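Local coordinates for glycosyl hydrolase family 2, TIM barrel domain protein (PDB 6ED2), which probably hydrolyses beta-glucuronides, acting as a gut bacterial beta-glucuronidase of glycosyl hydrolase family 2, at residues Asp43-Phe48 and Ser68-Val73; Tyr95-Phe100 and Asn154-Leu159; Gly305-Asn310 and Gly528-Phe533; Glu518-Ala523 and Asp569-Val574. All blocks are in the same frame, centred on the assembly; numbering follows the deposited sequence.

Contact 1 (Asp43-Phe48 and Ser68-Val73); sequences DGMWRF and SLSMPV
The indole of Trp46 carries Val73 over one face: CG2 of Val73 stands 3.6 Å from the centroid of the five-membered ring of Trp46 and only 12° off its normal. Met71 CE lies over one face of the Phe48 ring, and Met71 SD stands above the same ring at a distance, 5.1 Å from its centroid, a Met-aromatic contact; Phe48 also lies side by side with Leu69, whose CD1 is 3.9 Å from Phe48 CD2. Across the sheet, the guanidinium of Arg47 lays one face over the backbone of Leu69 and Ser70, and grips Ser68 edge-on: Arg47 NE reaches Ser68 OG at 2.9 Å and Arg47 NH2 reaches the same oxygen at 3.2 Å, both in plane. Bends at chi1, chi2 and chi3, all near -55°, fold the arginine back onto its neighbour strand. The strands are antiparallel in the sugar-binding domain, and the hydrogen-bonded pairs include Trp46 with Met71, the N of Trp46 lying 2.8 Å from the O of Met71. Glycine suits position 44, where a CB would jam against the preceding carbonyl. Met45 CE presses on Ser70 CB at a tight 3.4 Å, and both side chains also pack on Met366 of a second subunit. Alternation therefore sorts the chemistry: Trp46, Phe48, Met71 and Val73 give one sheet face to the domain's apolar interior, whereas Met45, Arg47 and Ser70 give the other a mixed surface suited to meeting another subunit.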
loop_
_atom_site.group_PDB
_atom_site.type_symbol
_atom_site.label_atom_id
_atom_site.label_comp_id
_atom_site.label_asym_id
_atom_site.label_seq_id
_atom_site.Cartn_x
_atom_site.Cartn_y
_atom_site.Cartn_z
ATOM N N ASP A 43 10.833 -3.765 -35.892
ATOM C CA ASP A 43 10.523 -4.057 -34.498
ATOM C C ASP A 43 9.837 -5.412 -34.401
ATOM O O ASP A 43 9.151 -5.848 -35.326
ATOM C CB ASP A 43 9.608 -2.974 -33.901
ATOM C CG ASP A 43 10.262 -1.583 -33.900
ATOM O OD1 ASP A 43 11.495 -1.498 -34.161
ATOM O OD2 ASP A 43 9.545 -0.580 -33.650
ATOM N N GLY A 44 10.015 -6.070 -33.274
ATOM C CA GLY A 44 9.345 -7.315 -33.051
ATOM C C GLY A 44 10.161 -8.159 -32.106
ATOM O O GLY A 44 10.923 -7.635 -31.299
ATOM N N MET A 45 9.969 -9.470 -32.202
ATOM C CA MET A 45 10.764 -10.397 -31.417
ATOM C C MET A 45 12.053 -10.666 -32.174
ATOM O O MET A 45 12.013 -11.107 -33.324
ATOM C CB MET A 45 10.020 -11.703 -31.150
ATOM C CG MET A 45 8.818 -11.573 -30.248
ATOM S SD MET A 45 9.182 -10.940 -28.583
ATOM C CE MET A 45 10.545 -11.912 -28.100
ATOM N N TRP A 46 13.187 -10.380 -31.540
ATOM C CA TRP A 46 14.495 -10.730 -32.067
ATOM C C TRP A 46 15.064 -11.871 -31.238
ATOM O O TRP A 46 14.453 -12.317 -30.266
ATOM C CB TRP A 46 15.446 -9.526 -32.041
ATOM C CG TRP A 46 15.102 -8.347 -32.935
ATOM C CD1 TRP A 46 13.858 -7.916 -33.306
ATOM C CD2 TRP A 46 16.034 -7.429 -33.523
ATOM N NE1 TRP A 46 13.959 -6.785 -34.093
ATOM C CE2 TRP A 46 15.285 -6.471 -34.245
ATOM C CE3 TRP A 46 17.430 -7.325 -33.509
ATOM C CZ2 TRP A 46 15.886 -5.424 -34.953
ATOM C CZ3 TRP A 46 18.032 -6.270 -34.214
ATOM C CH2 TRP A 46 17.254 -5.342 -34.928
ATOM N N ARG A 47 16.242 -12.347 -31.630
ATOM C CA ARG A 47 17.029 -13.264 -30.821
ATOM C C ARG A 47 18.092 -12.477 -30.054
ATOM O O ARG A 47 18.491 -11.378 -30.445
ATOM C CB ARG A 47 17.686 -14.345 -31.687
ATOM C CG ARG A 47 16.741 -15.103 -32.625
ATOM C CD ARG A 47 15.546 -15.709 -31.887
ATOM N NE ARG A 47 15.955 -16.652 -30.836
ATOM C CZ ARG A 47 15.102 -17.272 -30.018
ATOM N NH1 ARG A 47 13.788 -17.052 -30.123
ATOM N NH2 ARG A 47 15.558 -18.103 -29.086
ATOM N N PHE A 48 18.559 -13.063 -28.960
ATOM C CA PHE A 48 19.365 -12.338 -27.996
ATOM C C PHE A 48 20.265 -13.324 -27.277
ATOM O O PHE A 48 19.832 -14.420 -26.923
ATOM C CB PHE A 48 18.464 -11.586 -26.994
ATOM C CG PHE A 48 19.211 -10.855 -25.889
ATOM C CD1 PHE A 48 19.406 -9.483 -25.964
ATOM C CD2 PHE A 48 19.651 -11.526 -24.746
ATOM C CE1 PHE A 48 20.059 -8.785 -24.929
ATOM C CE2 PHE A 48 20.308 -10.842 -23.719
ATOM C CZ PHE A 48 20.501 -9.460 -23.814
ATOM N N SER A 68 20.402 -18.800 -28.023
ATOM C CA SER A 68 19.781 -17.493 -27.932
ATOM C C SER A 68 18.451 -17.606 -27.207
ATOM O O SER A 68 17.922 -18.696 -26.994
ATOM C CB SER A 68 19.598 -16.881 -29.320
ATOM O OG SER A 68 18.586 -17.553 -30.031
ATOM N N LEU A 69 17.910 -16.451 -26.834
ATOM C CA LEU A 69 16.568 -16.362 -26.288
ATOM C C LEU A 69 15.833 -15.249 -27.014
ATOM O O LEU A 69 16.448 -14.363 -27.617
ATOM C CB LEU A 69 16.582 -16.113 -24.767
ATOM C CG LEU A 69 17.412 -14.931 -24.279
ATOM C CD1 LEU A 69 16.527 -13.708 -24.164
ATOM C CD2 LEU A 69 18.047 -15.242 -22.950
ATOM N N SER A 70 14.505 -15.310 -26.974
ATOM C CA SER A 70 13.695 -14.321 -27.674
ATOM C C SER A 70 13.675 -13.021 -26.882
ATOM O O SER A 70 13.618 -13.029 -25.651
ATOM C CB SER A 70 12.273 -14.839 -27.882
ATOM O OG SER A 70 11.621 -14.961 -26.629
ATOM N N MET A 71 13.733 -11.908 -27.589
ATOM C CA MET A 71 13.832 -10.621 -26.918
ATOM C C MET A 71 13.063 -9.596 -27.730
ATOM O O MET A 71 13.333 -9.431 -28.923
ATOM C CB MET A 71 15.297 -10.203 -26.749
ATOM C CG MET A 71 15.502 -8.817 -26.153
ATOM S SD MET A 71 15.016 -8.722 -24.406
ATOM C CE MET A 71 15.701 -10.236 -23.721
ATOM N N PRO A 72 12.069 -8.930 -27.148
ATOM C CA PRO A 72 11.337 -7.907 -27.905
ATOM C C PRO A 72 12.209 -6.678 -28.136
ATOM O O PRO A 72 12.991 -6.277 -27.272
ATOM C CB PRO A 72 10.138 -7.578 -27.004
ATOM C CG PRO A 72 10.621 -7.911 -25.611
ATOM C CD PRO A 72 11.582 -9.078 -25.766
ATOM N N VAL A 73 12.063 -6.093 -29.319
ATOM C CA VAL A 73 12.696 -4.840 -29.712
ATOM C C VAL A 73 11.567 -3.933 -30.182
ATOM O O VAL A 73 10.755 -4.354 -31.017
ATOM C CB VAL A 73 13.741 -5.065 -30.816
ATOM C CG1 VAL A 73 14.254 -3.740 -31.349
ATOM C CG2 VAL A 73 14.897 -5.941 -30.309
#

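Contact 2 (Tyr95-Phe100 and Asn154-Leu159); sequences YETSFF and NKLSVL
Strands 92-101 and 152-161 are antiparallel neighbours in the beta sandwich of the sugar-binding domain, joined through the hydrogen-bonded pairs Tyr95-Val158, Thr97-Leu156 and Phe99-Asn154. Within the second pair, Leu156 N meets Thr97 O at 2.9 Å in a nearly straight bond of 170°. On the face shared by Thr97, Phe99 and Leu156 the packing is apolar. Asn154 CB sits over the Phe99 ring, 3.8 Å from its centroid, while Leu156 CB comes to the ring's edge, 3.9 Å from Phe99 CE2. A chi1 of 61° swings the Phe99 ring across to the partner strand. The amide of Asn154 looks beyond this contact, its OD1 bonding to Arg149 N and Asn126 ND2. Polar groups hold the other face. Glu96 OE2 forms a long salt bridge with Lys155 NZ at 3.4 Å, and a water donates to both Glu96 OE1, at 2.6 Å, and Ser157 OG, at 2.7 Å. Ser157 OG also hydrogen-bonds to Ala62 O, Glu96 OE1 accepts from Leu65 N, and Lys155 NZ has a second carboxylate in Asp64. Cutting Glu96 back to an alanine here would probably leave the Leu65 amide without this acceptor, the water with Ser157 OG alone of its two, and Lys155 with one counter-charge fewer. Glutamate suits this buried place because its two oxygens divide the work, one answering the lysine and the other the amide and water, so that a charge can probably be carried there at modest cost.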
loop_
_atom_site.group_PDB
_atom_site.type_symbol
_atom_site.label_atom_id
_atom_site.label_comp_id
_atom_site.label_asym_id
_atom_site.label_seq_id
_atom_site.Cartn_x
_atom_site.Cartn_y
_atom_site.Cartn_z
ATOM N N TYR A 95 22.077 -8.949 -30.259
ATOM C CA TYR A 95 20.754 -9.009 -30.853
ATOM C C TYR A 95 20.884 -9.537 -32.277
ATOM O O TYR A 95 21.877 -9.273 -32.964
ATOM C CB TYR A 95 20.095 -7.631 -30.886
ATOM C CG TYR A 95 19.521 -7.148 -29.579
ATOM C CD1 TYR A 95 18.149 -7.166 -29.362
ATOM C CD2 TYR A 95 20.341 -6.633 -28.573
ATOM C CE1 TYR A 95 17.605 -6.711 -28.181
ATOM C CE2 TYR A 95 19.798 -6.173 -27.367
ATOM C CZ TYR A 95 18.430 -6.221 -27.180
ATOM O OH TYR A 95 17.867 -5.774 -25.999
ATOM N N GLU A 96 19.880 -10.287 -32.723
ATOM C CA GLU A 96 19.934 -10.885 -34.050
ATOM C C GLU A 96 18.525 -10.969 -34.614
ATOM O O GLU A 96 17.588 -11.341 -33.904
ATOM C CB GLU A 96 20.572 -12.275 -34.014
ATOM C CG GLU A 96 20.765 -12.919 -35.388
ATOM C CD GLU A 96 20.956 -14.435 -35.321
ATOM O OE1 GLU A 96 22.018 -14.899 -34.859
ATOM O OE2 GLU A 96 20.034 -15.168 -35.735
ATOM N N THR A 97 18.375 -10.600 -35.880
ATOM C CA THR A 97 17.125 -10.836 -36.580
ATOM C C THR A 97 17.438 -11.034 -38.056
ATOM O O THR A 97 18.600 -11.118 -38.457
ATOM C CB THR A 97 16.121 -9.706 -36.323
ATOM O OG1 THR A 97 14.868 -10.058 -36.913
ATOM C CG2 THR A 97 16.601 -8.365 -36.897
ATOM N N SER A 98 16.389 -11.154 -38.858
ATOM C CA SER A 98 16.506 -11.360 -40.291
ATOM C C SER A 98 15.612 -10.354 -40.972
ATOM O O SER A 98 14.559 -9.992 -40.447
ATOM C CB SER A 98 16.079 -12.776 -40.735
ATOM O OG SER A 98 16.928 -13.746 -40.158
ATOM N N PHE A 99 16.031 -9.899 -42.142
ATOM C CA PHE A 99 15.191 -8.984 -42.887
ATOM C C PHE A 99 15.283 -9.341 -44.353
ATOM O O PHE A 99 16.303 -9.849 -44.835
ATOM C CB PHE A 99 15.568 -7.507 -42.661
ATOM C CG PHE A 99 16.970 -7.144 -43.085
ATOM C CD1 PHE A 99 17.214 -6.595 -44.340
ATOM C CD2 PHE A 99 18.042 -7.320 -42.222
ATOM C CE1 PHE A 99 18.515 -6.240 -44.727
ATOM C CE2 PHE A 99 19.344 -6.963 -42.605
ATOM C CZ PHE A 99 19.576 -6.434 -43.857
ATOM N N PHE A 100 14.193 -9.093 -45.048
ATOM C CA PHE A 100 14.084 -9.436 -46.446
ATOM C C PHE A 100 14.312 -8.181 -47.257
ATOM O O PHE A 100 13.732 -7.134 -46.956
ATOM C CB PHE A 100 12.711 -10.022 -46.773
ATOM C CG PHE A 100 12.630 -10.599 -48.157
ATOM C CD1 PHE A 100 13.107 -11.875 -48.415
ATOM C CD2 PHE A 100 12.118 -9.848 -49.208
ATOM C CE1 PHE A 100 13.040 -12.408 -49.694
ATOM C CE2 PHE A 100 12.049 -10.372 -50.488
ATOM C CZ PHE A 100 12.504 -11.654 -50.732
ATOM N N ASN A 154 18.300 -11.664 -45.040
ATOM C CA ASN A 154 19.614 -11.200 -44.626
ATOM C C ASN A 154 19.699 -11.216 -43.111
ATOM O O ASN A 154 18.719 -10.903 -42.426
ATOM C CB ASN A 154 19.869 -9.794 -45.174
ATOM C CG ASN A 154 19.948 -9.779 -46.689
ATOM O OD1 ASN A 154 21.033 -9.890 -47.253
ATOM N ND2 ASN A 154 18.802 -9.666 -47.353
ATOM N N LYS A 155 20.867 -11.583 -42.588
ATOM C CA LYS A 155 21.066 -11.660 -41.149
ATOM C C LYS A 155 21.565 -10.322 -40.609
ATOM O O LYS A 155 22.551 -9.766 -41.105
ATOM C CB LYS A 155 22.049 -12.767 -40.786
ATOM C CG LYS A 155 22.301 -12.826 -39.290
ATOM C CD LYS A 155 22.593 -14.231 -38.828
ATOM C CE LYS A 155 21.335 -15.066 -38.812
ATOM N NZ LYS A 155 21.668 -16.470 -38.447
ATOM N N LEU A 156 20.873 -9.803 -39.599
ATOM C CA LEU A 156 21.263 -8.589 -38.900
ATOM C C LEU A 156 21.697 -8.982 -37.501
ATOM O O LEU A 156 20.882 -9.490 -36.722
ATOM C CB LEU A 156 20.107 -7.596 -38.844
ATOM C CG LEU A 156 20.272 -6.363 -37.969
ATOM C CD1 LEU A 156 21.579 -5.623 -38.314
ATOM C CD2 LEU A 156 19.052 -5.478 -38.177
ATOM N N SER A 157 22.971 -8.760 -37.189
ATOM C CA SER A 157 23.511 -9.026 -35.860
ATOM C C SER A 157 24.044 -7.734 -35.265
ATOM O O SER A 157 24.777 -6.997 -35.930
ATOM C CB SER A 157 24.626 -10.071 -35.902
ATOM O OG SER A 157 24.237 -11.158 -36.713
ATOM N N VAL A 158 23.695 -7.470 -34.012
ATOM C CA VAL A 158 24.160 -6.283 -33.312
ATOM C C VAL A 158 24.921 -6.736 -32.078
ATOM O O VAL A 158 24.362 -7.405 -31.201
ATOM C CB VAL A 158 23.007 -5.336 -32.944
ATOM C CG1 VAL A 158 23.541 -4.106 -32.201
ATOM C CG2 VAL A 158 22.253 -4.908 -34.192
ATOM N N LEU A 159 26.202 -6.382 -32.021
ATOM C CA LEU A 159 27.012 -6.564 -30.824
ATOM C C LEU A 159 26.950 -5.254 -30.049
ATOM O O LEU A 159 27.478 -4.229 -30.499
ATOM C CB LEU A 159 28.444 -6.942 -31.184
ATOM C CG LEU A 159 29.460 -6.837 -30.050
ATOM C CD1 LEU A 159 29.009 -7.638 -28.833
ATOM C CD2 LEU A 159 30.842 -7.296 -30.530
HETATM O O HOH W 1 23.974 -13.236 -35.007
#

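Contact 3 (Gly305-Asn310 and Gly528-Phe533)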
loop_
_atom_site.group_PDB
_atom_site.type_symbol
_atom_site.label_atom_id
_atom_site.label_comp_id
_atom_site.label_asym_id
_atom_site.label_seq_id
_atom_site.Cartn_x
_atom_site.Cartn_y
_atom_site.Cartn_z
ATOM N N GLY A 305 15.160 39.559 -19.889
ATOM C CA GLY A 305 15.137 38.576 -18.821
ATOM C C GLY A 305 13.921 37.676 -18.805
ATOM O O GLY A 305 13.577 37.141 -17.745
ATOM N N ARG A 306 13.262 37.490 -19.960
ATOM C CA ARG A 306 12.075 36.653 -20.079
ATOM C C ARG A 306 12.239 35.687 -21.247
ATOM O O ARG A 306 12.890 36.012 -22.248
ATOM C CB ARG A 306 10.816 37.497 -20.289
ATOM C CG ARG A 306 10.516 38.437 -19.145
ATOM C CD ARG A 306 9.705 37.733 -18.088
ATOM N NE ARG A 306 8.342 38.248 -18.044
ATOM C CZ ARG A 306 7.281 37.542 -17.665
ATOM N NH1 ARG A 306 6.082 38.109 -17.655
ATOM N NH2 ARG A 306 7.415 36.274 -17.293
ATOM N N PHE A 307 11.648 34.491 -21.103
ATOM C CA PHE A 307 11.484 33.556 -22.220
ATOM C C PHE A 307 10.377 34.077 -23.130
ATOM O O PHE A 307 9.207 34.102 -22.733
ATOM C CB PHE A 307 11.137 32.153 -21.716
ATOM C CG PHE A 307 12.211 31.519 -20.876
ATOM C CD1 PHE A 307 13.414 31.133 -21.443
ATOM C CD2 PHE A 307 12.022 31.328 -19.514
ATOM C CE1 PHE A 307 14.427 30.581 -20.664
ATOM C CE2 PHE A 307 13.022 30.763 -18.728
ATOM C CZ PHE A 307 14.234 30.395 -19.303
ATOM N N LEU A 308 10.720 34.491 -24.347
ATOM C CA LEU A 308 9.731 35.033 -25.273
ATOM C C LEU A 308 9.421 34.007 -26.359
ATOM O O LEU A 308 10.310 33.615 -27.127
ATOM C CB LEU A 308 10.213 36.337 -25.899
ATOM C CG LEU A 308 10.335 37.539 -24.952
ATOM C CD1 LEU A 308 10.652 38.799 -25.761
ATOM C CD2 LEU A 308 9.072 37.724 -24.117
ATOM N N LEU A 309 8.161 33.590 -26.417
ATOM C CA LEU A 309 7.646 32.708 -27.453
ATOM C C LEU A 309 6.736 33.535 -28.345
ATOM O O LEU A 309 5.713 34.047 -27.878
ATOM C CB LEU A 309 6.877 31.530 -26.846
ATOM C CG LEU A 309 6.142 30.599 -27.819
ATOM C CD1 LEU A 309 7.108 29.931 -28.766
ATOM C CD2 LEU A 309 5.370 29.545 -27.043
ATOM N N ASN A 310 7.098 33.657 -29.623
ATOM C CA ASN A 310 6.374 34.536 -30.544
ATOM C C ASN A 310 6.242 35.942 -29.963
ATOM O O ASN A 310 5.215 36.604 -30.104
ATOM C CB ASN A 310 5.006 33.957 -30.893
ATOM C CG ASN A 310 5.113 32.587 -31.536
ATOM O OD1 ASN A 310 6.099 32.296 -32.210
ATOM N ND2 ASN A 310 4.117 31.735 -31.317
ATOM N N GLY A 528 20.527 40.016 -15.114
ATOM C CA GLY A 528 19.413 40.058 -16.031
ATOM C C GLY A 528 18.922 38.705 -16.524
ATOM O O GLY A 528 17.776 38.611 -16.962
ATOM N N ARG A 529 19.744 37.664 -16.438
ATOM C CA ARG A 529 19.401 36.354 -16.990
ATOM C C ARG A 529 18.228 35.714 -16.237
ATOM O O ARG A 529 18.157 35.801 -15.008
ATOM C CB ARG A 529 20.609 35.421 -16.920
ATOM C CG ARG A 529 21.711 35.732 -17.936
ATOM C CD ARG A 529 22.944 34.857 -17.725
ATOM N NE ARG A 529 23.571 35.048 -16.414
ATOM C CZ ARG A 529 24.397 34.167 -15.847
ATOM N NH1 ARG A 529 24.689 33.016 -16.457
ATOM N NH2 ARG A 529 24.927 34.422 -14.662
ATOM N N PRO A 530 17.306 35.045 -16.943
ATOM C CA PRO A 530 16.321 34.195 -16.251
ATOM C C PRO A 530 17.003 33.071 -15.487
ATOM O O PRO A 530 18.072 32.577 -15.863
ATOM C CB PRO A 530 15.450 33.637 -17.387
ATOM C CG PRO A 530 15.795 34.420 -18.609
ATOM C CD PRO A 530 17.174 34.984 -18.407
ATOM N N LEU A 531 16.389 32.693 -14.379
ATOM C CA LEU A 531 16.740 31.481 -13.662
ATOM C C LEU A 531 15.508 30.589 -13.619
ATOM O O LEU A 531 14.384 31.077 -13.454
ATOM C CB LEU A 531 17.240 31.800 -12.244
ATOM C CG LEU A 531 17.811 30.656 -11.395
ATOM C CD1 LEU A 531 18.979 31.166 -10.491
ATOM C CD2 LEU A 531 16.703 30.014 -10.560
ATOM N N ILE A 532 15.713 29.287 -13.807
ATOM C CA ILE A 532 14.652 28.311 -13.631
ATOM C C ILE A 532 15.154 27.221 -12.706
ATOM O O ILE A 532 16.363 27.026 -12.520
ATOM C CB ILE A 532 14.168 27.683 -14.950
ATOM C CG1 ILE A 532 15.199 26.700 -15.496
ATOM C CG2 ILE A 532 13.836 28.741 -15.964
ATOM C CD1 ILE A 532 14.658 25.924 -16.687
ATOM N N PHE A 533 14.203 26.504 -12.123
ATOM C CA PHE A 533 14.516 25.311 -11.358
ATOM C C PHE A 533 14.229 24.090 -12.216
ATOM O O PHE A 533 13.145 23.959 -12.794
ATOM C CB PHE A 533 13.740 25.296 -10.043
ATOM C CG PHE A 533 14.250 26.320 -9.063
ATOM C CD1 PHE A 533 15.226 25.984 -8.141
ATOM C CD2 PHE A 533 13.798 27.635 -9.113
ATOM C CE1 PHE A 533 15.726 26.942 -7.267
ATOM C CE2 PHE A 533 14.276 28.596 -8.229
ATOM C CZ PHE A 533 15.245 28.253 -7.317
#
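Apolar contact centres on the ring of Phe307, which fits against Pro530 and Ile532. Pro530 CG lies over one ring face, with Pro530 CB 4.0 Å from Phe307 CZ, while Ile532 CG2 meets the ring at its edge, 3.5 Å from Phe307 CE2. With Ile532 CG1 placed between its backbone N and carbonyl carbon (chi1 73°), the short CG2 branch is the one turned to the ring. Strand 531-535 is a parallel strand of the TIM barrel, met here at its start. Strand 306-309 belongs to the antiparallel hairpin that precedes the first barrel strand, and Phe307 also packs on Leu316 of that strand. A serine in place of Phe307 is likely to open a gap between strand 306-309 and the Pro530 and Ile532 side chains, leaving both without their aromatic partner. Backbone proximity supplies the rest, with no hydrogen bond between the segments. Gly305 CA lies 3.2 Å from Gly528 O, and a CB on Gly305 would clash with that oxygen. Gly305 O rests 3.6 Å from Pro530 CG and accepts a hydrogen bond from Arg629 NH2.

Contact 4 (Glu518-Ala523 and Asp569-Val574); sequences EMDGWA and DHYDFV
Helix 508-525 brings Met519 and Ala523, one turn apart, opposite Tyr571 and Phe573, which sit on a type I beta turn running from Tyr571 to Val574, with CA atoms 8.2 Å apart for Met519 and Tyr571. Met519 CB lies over one face of the Tyr571 ring, 3.8 Å from its centroid, and His570 CD2 covers the opposite face, so the tyrosine is sandwiched. From there the methionine chain bends at chi2 and chi3 (-47° and -74°), carrying CE to the edge of the Phe573 ring, 3.6 Å from Phe573 CE1. The same methyl reaches Val574 CG2 at 4.1 Å. Ala523 is small enough to let its CB come within 3.4 Å of Phe573 CE2. At the rim of the tyrosine, Asp520 OD1 lies in the ring plane, 3.1 Å from Tyr571 OH, its carboxylate turned 60° from the ring. That hydroxyl also hydrogen-bonds with His516 ND1. Within the helix, Trp522 NE1 donates to Glu518 OE2 at 2.8 Å, and this carboxylate has a second mate in Arg496. These elements pack around the outside of barrel strand 531-535, Met519 and Val574 both touching Phe533. A flexible thioether is well suited to join two differently placed rings here, and the polar end of Tyr571 can keep company with Asp520 and His516 while its ring stays buried.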
loop_
_atom_site.group_PDB
_atom_site.type_symbol
_atom_site.label_atom_id
_atom_site.label_comp_id
_atom_site.label_asym_id
_atom_site.label_seq_id
_atom_site.Cartn_x
_atom_site.Cartn_y
_atom_site.Cartn_z
ATOM N N GLU A 518 20.876 31.526 -0.407
ATOM C CA GLU A 518 21.535 31.232 -1.682
ATOM C C GLU A 518 20.908 32.017 -2.829
ATOM O O GLU A 518 21.618 32.486 -3.725
ATOM C CB GLU A 518 21.506 29.730 -1.995
ATOM C CG GLU A 518 22.473 29.355 -3.137
ATOM C CD GLU A 518 22.315 27.925 -3.671
ATOM O OE1 GLU A 518 21.832 27.049 -2.922
ATOM O OE2 GLU A 518 22.701 27.676 -4.844
ATOM N N MET A 519 19.583 32.168 -2.829
ATOM C CA MET A 519 18.950 32.902 -3.916
ATOM C C MET A 519 19.411 34.355 -3.950
ATOM O O MET A 519 19.536 34.936 -5.037
ATOM C CB MET A 519 17.425 32.827 -3.798
ATOM C CG MET A 519 16.863 31.422 -4.014
ATOM S SD MET A 519 17.565 30.609 -5.474
ATOM C CE MET A 519 16.715 31.497 -6.757
ATOM N N ASP A 520 19.665 34.962 -2.783
ATOM C CA ASP A 520 20.219 36.316 -2.779
ATOM C C ASP A 520 21.570 36.351 -3.481
ATOM O O ASP A 520 21.886 37.336 -4.152
ATOM C CB ASP A 520 20.349 36.856 -1.351
ATOM C CG ASP A 520 18.995 36.979 -0.630
ATOM O OD1 ASP A 520 17.942 37.165 -1.297
ATOM O OD2 ASP A 520 18.987 36.893 0.624
ATOM N N GLY A 521 22.367 35.285 -3.344
ATOM C CA GLY A 521 23.597 35.174 -4.115
ATOM C C GLY A 521 23.351 35.093 -5.613
ATOM O O GLY A 521 23.991 35.802 -6.395
ATOM N N TRP A 522 22.410 34.226 -6.037
ATOM C CA TRP A 522 22.098 34.119 -7.465
ATOM C C TRP A 522 21.597 35.445 -8.023
ATOM O O TRP A 522 21.894 35.798 -9.172
ATOM C CB TRP A 522 21.074 32.998 -7.726
ATOM C CG TRP A 522 21.717 31.693 -7.603
ATOM C CD1 TRP A 522 21.563 30.792 -6.589
ATOM C CD2 TRP A 522 22.700 31.143 -8.488
ATOM N NE1 TRP A 522 22.390 29.711 -6.790
ATOM C CE2 TRP A 522 23.091 29.898 -7.956
ATOM C CE3 TRP A 522 23.281 31.581 -9.683
ATOM C CZ2 TRP A 522 24.046 29.088 -8.570
ATOM C CZ3 TRP A 522 24.225 30.767 -10.303
ATOM C CH2 TRP A 522 24.597 29.537 -9.744
ATOM N N ALA A 523 20.840 36.198 -7.227
ATOM C CA ALA A 523 20.387 37.510 -7.686
ATOM C C ALA A 523 21.560 38.407 -8.046
ATOM O O ALA A 523 21.437 39.262 -8.930
ATOM C CB ALA A 523 19.535 38.187 -6.616
ATOM N N ASP A 569 8.449 32.232 -5.848
ATOM C CA ASP A 569 7.573 33.343 -6.175
ATOM C C ASP A 569 8.112 34.665 -5.647
ATOM O O ASP A 569 7.687 35.727 -6.110
ATOM C CB ASP A 569 6.168 33.062 -5.633
ATOM C CG ASP A 569 5.464 31.918 -6.395
ATOM O OD1 ASP A 569 5.956 31.552 -7.492
ATOM O OD2 ASP A 569 4.420 31.399 -5.907
ATOM N N HIS A 570 9.056 34.614 -4.712
ATOM C CA HIS A 570 9.637 35.820 -4.145
ATOM C C HIS A 570 10.540 36.575 -5.122
ATOM O O HIS A 570 10.700 37.786 -4.966
ATOM C CB HIS A 570 10.430 35.455 -2.891
ATOM C CG HIS A 570 10.914 36.640 -2.123
ATOM N ND1 HIS A 570 10.059 37.512 -1.483
ATOM C CD2 HIS A 570 12.166 37.115 -1.910
ATOM C CE1 HIS A 570 10.765 38.464 -0.898
ATOM N NE2 HIS A 570 12.045 38.247 -1.141
ATOM N N TYR A 571 11.123 35.908 -6.122
ATOM C CA TYR A 571 12.203 36.478 -6.933
ATOM C C TYR A 571 11.742 36.680 -8.372
ATOM O O TYR A 571 11.339 35.721 -9.037
ATOM C CB TYR A 571 13.439 35.575 -6.894
ATOM C CG TYR A 571 14.041 35.446 -5.516
ATOM C CD1 TYR A 571 14.991 36.365 -5.061
ATOM C CD2 TYR A 571 13.650 34.420 -4.654
ATOM C CE1 TYR A 571 15.538 36.259 -3.789
ATOM C CE2 TYR A 571 14.196 34.303 -3.377
ATOM C CZ TYR A 571 15.139 35.227 -2.952
ATOM O OH TYR A 571 15.691 35.117 -1.693
ATOM N N ASP A 572 11.836 37.919 -8.863
ATOM C CA ASP A 572 11.346 38.242 -10.200
ATOM C C ASP A 572 12.127 37.517 -11.293
ATOM O O ASP A 572 11.611 37.344 -12.403
ATOM C CB ASP A 572 11.387 39.769 -10.431
ATOM C CG ASP A 572 12.799 40.292 -10.835
ATOM O OD1 ASP A 572 13.797 40.047 -10.099
ATOM O OD2 ASP A 572 12.913 40.958 -11.901
ATOM N N PHE A 573 13.350 37.081 -11.003
ATOM C CA PHE A 573 14.159 36.434 -12.025
ATOM C C PHE A 573 13.863 34.943 -12.170
ATOM O O PHE A 573 14.328 34.336 -13.143
ATOM C CB PHE A 573 15.653 36.646 -11.747
ATOM C CG PHE A 573 16.103 36.226 -10.362
ATOM C CD1 PHE A 573 16.321 34.887 -10.050
ATOM C CD2 PHE A 573 16.336 37.179 -9.376
ATOM C CE1 PHE A 573 16.754 34.500 -8.794
ATOM C CE2 PHE A 573 16.760 36.800 -8.110
ATOM C CZ PHE A 573 16.975 35.460 -7.817
ATOM N N VAL A 574 13.101 34.344 -11.258
ATOM C CA VAL A 574 12.735 32.934 -11.399
ATOM C C VAL A 574 11.641 32.855 -12.451
ATOM O O VAL A 574 10.532 33.358 -12.250
ATOM C CB VAL A 574 12.277 32.314 -10.075
ATOM C CG1 VAL A 574 11.781 30.892 -10.322
ATOM C CG2 VAL A 574 13.426 32.302 -9.061
#

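In the fold
Contacts 1 and 2 share the sheet of the sugar-binding domain: strands 38-51 and 92-101 are neighbours, Arg47 N lies 2.8 Å from Glu96 O in a probable hydrogen bond, and the centres are 10 Å apart. Contact 2 is buried, whereas contact 1 is partly buried and has another subunit against one face. Contacts 3 and 4 lie across the chain's centre in the TIM barrel domain, 46 to 55 Å from the first two, centre to centre, and are both buried. They meet at strand 531-535, where Leu531 N is 2.9 Å from Phe573 O. Backbone bonds knit the first pair; side-chain packing dominates the second.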